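Local coordinates for similar to yteR (Bacilus subtilis) (Clostridium acetobutylicum, PDB 4WU0), which is a family 105 glycoside hydrolase that probably acts on unsaturated rhamnogalacturonan fragments released from pectin, at residues Lys36-Thr41 / Lys45-Ile50; Thr137-Tyr142 / Glu149-Asp154. All coordinates share one frame; numbering follows the deposited sequence.

Interaction 1 of 2, residues Lys36-Thr41 / Lys45-Ile50; sequences KVYEWT and KYLDFI
Val37 and Tyr46, and Leu47 and Tyr38, make two CH-pi contacts that run in opposite senses between Lys36-Thr41 and Lys45-Ile50. Val37 sends CG1 over the middle of the Tyr46 ring, 3.7 Å from the ring centroid and 9° off its normal. A chi1 of 175° sets CG1 anti to the backbone N, which swings that branch onto the ring while CG2 stays clear of it. In return, Leu47 lays CB over the centre of the Tyr38 ring, 3.7 Å from that centroid. The other face of Tyr46 is covered by CG of its own neighbour Lys45, which leaves the ring sandwiched between aliphatic carbons.

Plain apolar contact fills in between. Where the backbones come nearest, Tyr38 CB meets Tyr46 CB at 3.9 Å, and Leu47 CD2 reaches along the Tyr38 ring to within 3.6 Å of Tyr38 OH.

No hydrogen bond crosses between the two segments. Thr41 OG1 lies 3.4 Å from Tyr46 CD2; this hydroxyl gives a bond back to Val37 O at 2.7 Å and is also bonded with Asp43 N. Both tyrosine hydroxyls bond elsewhere, Tyr38 to Glu89 of helix 80-90 and Tyr46 to Asp10 of helix 4-14.

The segments belong to consecutive helices, nearly antiparallel at 155° with axes 8.6 Å apart, in the (alpha/alpha)6 barrel of this family, built of such helical hairpins. The chemistry implies a seam closed by aliphatic carbon on aromatic faces, with each phenol's polar end tied to a different neighbouring helix.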
# COMPACT_ATOMS: atom_id res chain seq x y z
N LYS A 36 9.56 -2.61 -11.60
CA LYS A 36 10.26 -3.87 -11.33
C LYS A 36 10.41 -4.71 -12.60
O LYS A 36 11.40 -5.41 -12.78
CB LYS A 36 9.55 -4.69 -10.25
CG LYS A 36 9.43 -4.00 -8.89
CD LYS A 36 10.70 -3.39 -8.35
CE LYS A 36 11.60 -4.39 -7.67
NZ LYS A 36 12.71 -3.71 -6.91
N VAL A 37 9.42 -4.63 -13.49
CA VAL A 37 9.49 -5.33 -14.75
C VAL A 37 10.57 -4.71 -15.64
O VAL A 37 11.33 -5.43 -16.28
CB VAL A 37 8.12 -5.34 -15.45
CG1 VAL A 37 8.22 -5.97 -16.83
CG2 VAL A 37 7.14 -6.08 -14.58
N TYR A 38 10.68 -3.38 -15.62
CA TYR A 38 11.79 -2.70 -16.28
C TYR A 38 13.13 -3.18 -15.73
O TYR A 38 14.06 -3.49 -16.49
CB TYR A 38 11.68 -1.17 -16.12
CG TYR A 38 12.87 -0.46 -16.69
CD1 TYR A 38 13.21 -0.61 -18.03
CD2 TYR A 38 13.66 0.36 -15.90
CE1 TYR A 38 14.33 0.03 -18.56
CE2 TYR A 38 14.76 1.01 -16.42
CZ TYR A 38 15.09 0.84 -17.74
OH TYR A 38 16.18 1.52 -18.24
N GLU A 39 13.23 -3.28 -14.41
CA GLU A 39 14.47 -3.69 -13.75
C GLU A 39 14.97 -5.04 -14.25
O GLU A 39 16.15 -5.18 -14.56
CB GLU A 39 14.25 -3.75 -12.24
CG GLU A 39 15.44 -4.19 -11.39
CD GLU A 39 15.10 -4.19 -9.91
OE1 GLU A 39 15.49 -5.14 -9.19
OE2 GLU A 39 14.43 -3.23 -9.46
N TRP A 40 14.07 -6.02 -14.31
CA TRP A 40 14.54 -7.36 -14.69
C TRP A 40 14.59 -7.61 -16.18
O TRP A 40 15.48 -8.31 -16.65
CB TRP A 40 13.81 -8.48 -13.96
CG TRP A 40 12.41 -8.86 -14.39
CD1 TRP A 40 11.25 -8.49 -13.78
CD2 TRP A 40 12.04 -9.74 -15.46
NE1 TRP A 40 10.18 -9.08 -14.41
CE2 TRP A 40 10.64 -9.85 -15.44
CE3 TRP A 40 12.77 -10.44 -16.43
CZ2 TRP A 40 9.95 -10.64 -16.37
CZ3 TRP A 40 12.08 -11.22 -17.34
CH2 TRP A 40 10.68 -11.31 -17.31
N THR A 41 13.69 -7.00 -16.94
CA THR A 41 13.69 -7.21 -18.39
C THR A 41 14.72 -6.34 -19.09
O THR A 41 15.21 -6.69 -20.18
CB THR A 41 12.33 -6.90 -19.03
OG1 THR A 41 12.03 -5.50 -18.90
CG2 THR A 41 11.20 -7.74 -18.42
N LYS A 45 10.73 -0.24 -23.08
CA LYS A 45 9.31 0.05 -23.26
C LYS A 45 8.58 0.22 -21.92
O LYS A 45 7.61 0.97 -21.83
CB LYS A 45 8.63 -1.00 -24.13
CG LYS A 45 8.14 -2.21 -23.42
CD LYS A 45 7.42 -3.14 -24.38
CE LYS A 45 7.41 -4.57 -23.88
NZ LYS A 45 7.17 -5.57 -24.98
N TYR A 46 9.06 -0.45 -20.87
CA TYR A 46 8.42 -0.31 -19.55
C TYR A 46 8.76 1.04 -18.93
O TYR A 46 7.88 1.73 -18.39
CB TYR A 46 8.75 -1.48 -18.63
CG TYR A 46 8.30 -2.77 -19.25
CD1 TYR A 46 6.96 -3.02 -19.44
CD2 TYR A 46 9.22 -3.68 -19.72
CE1 TYR A 46 6.54 -4.18 -20.05
CE2 TYR A 46 8.82 -4.84 -20.33
CZ TYR A 46 7.47 -5.09 -20.50
OH TYR A 46 7.08 -6.25 -21.14
N LEU A 47 10.02 1.45 -19.04
CA LEU A 47 10.44 2.76 -18.55
C LEU A 47 9.71 3.85 -19.31
O LEU A 47 9.19 4.81 -18.73
CB LEU A 47 11.95 2.94 -18.67
CG LEU A 47 12.48 4.32 -18.28
CD1 LEU A 47 12.11 4.61 -16.83
CD2 LEU A 47 14.00 4.41 -18.49
N ASP A 48 9.62 3.69 -20.62
CA ASP A 48 8.94 4.69 -21.44
C ASP A 48 7.47 4.84 -21.06
O ASP A 48 6.95 5.95 -21.03
CB ASP A 48 9.06 4.35 -22.93
CG ASP A 48 10.46 4.54 -23.46
OD1 ASP A 48 11.23 5.31 -22.85
OD2 ASP A 48 10.78 3.93 -24.49
N PHE A 49 6.80 3.73 -20.73
CA PHE A 49 5.43 3.77 -20.27
C PHE A 49 5.29 4.55 -18.97
O PHE A 49 4.37 5.33 -18.79
CB PHE A 49 4.86 2.36 -20.06
CG PHE A 49 3.43 2.34 -19.63
CD1 PHE A 49 2.42 2.62 -20.53
CD2 PHE A 49 3.09 2.05 -18.32
CE1 PHE A 49 1.10 2.61 -20.14
CE2 PHE A 49 1.76 2.02 -17.92
CZ PHE A 49 0.77 2.32 -18.85
N ILE A 50 6.23 4.33 -18.06
CA ILE A 50 6.23 5.05 -16.79
C ILE A 50 6.42 6.54 -17.02
O ILE A 50 5.68 7.35 -16.48
CB ILE A 50 7.31 4.49 -15.86
CG1 ILE A 50 6.98 3.05 -15.50
CG2 ILE A 50 7.40 5.32 -14.59
CD1 ILE A 50 8.14 2.32 -14.85

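Interaction 2 of 2, residues Thr137-Tyr142 / Glu149-Asp154; sequences TFYAKY and EKEFDD
Tyr139 reaches across to Glu151 with the end of its ring, and its hydroxyl gives a short hydrogen bond, OH to OE1 at 2.5 Å. The two side chains run roughly at right angles, with ring and carboxylate planes 63° apart. The oxygen lies at the ring edge, close to the ring plane, and accepts through its anti lone pair, the one facing away from OE2. Tyr139 has CG anti to the backbone N (chi1 -172°), a setting that carries the phenol off the helix toward the other segment. The shaft of Glu151 passes beside the hydroxyl too, its CB 3.6 Å from Tyr139 OH.

Asp154 also approaches the edge of the ring, its carboxylate turned almost perpendicular to it at 88°. OD2 stands 3.8 Å from Tyr139 CE2, a contact without a direct bond. A water joins them instead, donating to Tyr139 OH at 2.7 Å and to Asp154 OD2 at 2.7 Å. The hydroxyl therefore gives its proton to Glu151 and accepts one from the water.

Phe152 turns an edge to the other helix: CE1 lies 3.5 Å from Ala140 O, which sits at the ring edge near its plane, and 4.2 Å from Ala140 CB. The Phe152 ring packs also on Leu216, Pro217 and His220.

Helix 129-146 here meets the N-terminal part of the next helix and the turn leading into it, two successive helices of the (alpha/alpha)6 barrel. Arg103 of helix 93-108 pairs with Glu151 OE1, and Arg111 with Asp154 OD2. These cations would be expected to keep both carboxylates ionised; in that case the bond from the buried phenol to Glu151 would be charge-assisted, and a water links the same hydroxyl to Asp154.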
# COMPACT_ATOMS: atom_id res chain seq x y z
N THR A 137 5.98 5.84 4.59
CA THR A 137 6.83 5.03 3.72
C THR A 137 7.48 5.86 2.59
O THR A 137 8.65 5.64 2.24
CB THR A 137 6.07 3.80 3.15
OG1 THR A 137 5.57 3.03 4.25
CG2 THR A 137 6.94 2.91 2.29
N PHE A 138 6.74 6.77 1.99
CA PHE A 138 7.33 7.67 1.02
C PHE A 138 8.42 8.50 1.69
O PHE A 138 9.51 8.68 1.14
CB PHE A 138 6.30 8.62 0.43
CG PHE A 138 6.92 9.87 -0.15
CD1 PHE A 138 7.69 9.80 -1.30
CD2 PHE A 138 6.79 11.10 0.47
CE1 PHE A 138 8.29 10.96 -1.83
CE2 PHE A 138 7.37 12.25 -0.06
CZ PHE A 138 8.12 12.17 -1.22
N TYR A 139 8.11 9.01 2.88
CA TYR A 139 9.04 9.85 3.62
C TYR A 139 10.34 9.07 3.87
O TYR A 139 11.43 9.59 3.69
CB TYR A 139 8.38 10.34 4.92
CG TYR A 139 9.12 11.38 5.72
CD1 TYR A 139 10.18 12.10 5.18
CD2 TYR A 139 8.72 11.68 7.01
CE1 TYR A 139 10.84 13.03 5.92
CE2 TYR A 139 9.38 12.62 7.76
CZ TYR A 139 10.43 13.29 7.21
OH TYR A 139 11.09 14.23 7.98
N ALA A 140 10.23 7.79 4.22
CA ALA A 140 11.42 6.97 4.40
C ALA A 140 12.26 6.84 3.14
O ALA A 140 13.48 6.95 3.17
CB ALA A 140 11.03 5.57 4.92
N LYS A 141 11.60 6.58 2.01
CA LYS A 141 12.32 6.50 0.74
C LYS A 141 12.97 7.83 0.40
O LYS A 141 14.08 7.87 -0.12
CB LYS A 141 11.40 6.00 -0.36
CG LYS A 141 10.93 4.55 -0.10
CD LYS A 141 9.93 4.07 -1.10
CE LYS A 141 9.69 2.56 -0.94
NZ LYS A 141 10.89 1.75 -1.30
N TYR A 142 12.28 8.93 0.69
CA TYR A 142 12.82 10.25 0.40
C TYR A 142 14.07 10.49 1.25
O TYR A 142 15.09 10.97 0.76
CB TYR A 142 11.76 11.31 0.70
CG TYR A 142 12.18 12.70 0.28
CD1 TYR A 142 12.97 13.48 1.11
CD2 TYR A 142 11.80 13.22 -0.94
CE1 TYR A 142 13.36 14.74 0.72
CE2 TYR A 142 12.18 14.47 -1.32
CZ TYR A 142 12.98 15.22 -0.51
OH TYR A 142 13.36 16.48 -0.91
N GLU A 149 19.35 11.45 8.12
CA GLU A 149 18.99 10.17 8.74
C GLU A 149 18.24 10.30 10.05
O GLU A 149 17.50 9.38 10.42
CB GLU A 149 20.25 9.30 8.96
CG GLU A 149 20.79 8.67 7.70
CD GLU A 149 21.93 7.69 7.94
OE1 GLU A 149 22.63 7.79 8.98
OE2 GLU A 149 22.11 6.81 7.05
N LYS A 150 18.45 11.39 10.79
CA LYS A 150 17.71 11.59 12.03
C LYS A 150 16.19 11.53 11.79
O LYS A 150 15.41 11.18 12.69
CB LYS A 150 18.08 12.93 12.66
CG LYS A 150 17.64 13.08 14.11
CD LYS A 150 18.21 11.96 14.98
CE LYS A 150 17.98 12.19 16.46
NZ LYS A 150 18.38 10.97 17.25
N GLU A 151 15.77 11.88 10.57
CA GLU A 151 14.35 11.92 10.24
C GLU A 151 13.72 10.54 10.28
O GLU A 151 12.50 10.41 10.40
CB GLU A 151 14.13 12.55 8.87
CG GLU A 151 14.51 14.01 8.85
CD GLU A 151 14.43 14.63 7.47
OE1 GLU A 151 13.31 14.92 7.02
OE2 GLU A 151 15.49 14.85 6.84
N PHE A 152 14.53 9.51 10.16
CA PHE A 152 13.97 8.16 10.28
C PHE A 152 13.30 7.93 11.65
O PHE A 152 12.38 7.11 11.75
CB PHE A 152 15.04 7.09 10.05
CG PHE A 152 15.46 6.92 8.62
CD1 PHE A 152 14.54 6.60 7.64
CD2 PHE A 152 16.80 7.00 8.25
CE1 PHE A 152 14.93 6.42 6.32
CE2 PHE A 152 17.19 6.81 6.92
CZ PHE A 152 16.24 6.52 5.96
N ASP A 153 13.75 8.62 12.69
CA ASP A 153 13.18 8.46 14.03
C ASP A 153 11.70 8.84 14.04
O ASP A 153 10.90 8.24 14.75
CB ASP A 153 13.88 9.37 15.05
CG ASP A 153 15.32 8.96 15.37
OD1 ASP A 153 15.88 8.03 14.74
OD2 ASP A 153 15.91 9.62 16.26
N ASP A 154 11.37 9.87 13.27
CA ASP A 154 10.00 10.35 13.13
C ASP A 154 9.17 9.26 12.48
O ASP A 154 8.12 8.86 13.00
CB ASP A 154 10.03 11.63 12.28
CG ASP A 154 8.65 12.23 12.02
OD1 ASP A 154 7.61 11.66 12.41
OD2 ASP A 154 8.64 13.30 11.38
O HOH W 1 10.75 14.77 10.63

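How the interactions relate
Both contacts join helices that follow one another in the chain, and in each three of five touching residues are buried and none exposed. Their centres lie about 20 Å (interaction 1) and 17 Å (interaction 2) from the centre of the chain, so neither is a central core contact. They do not touch: their nearest atoms are about 8 Å apart. Helix 80-90 lies against segments of both: Leu47 of interaction 1 packs on it, as do other residues of segment 137-142. Between the two well-formed helices of interaction 1, tyrosine faces do the work; in interaction 2, near the N-terminal end of a helix, one tyrosine's edge and hydroxyl meet carboxylates and a water.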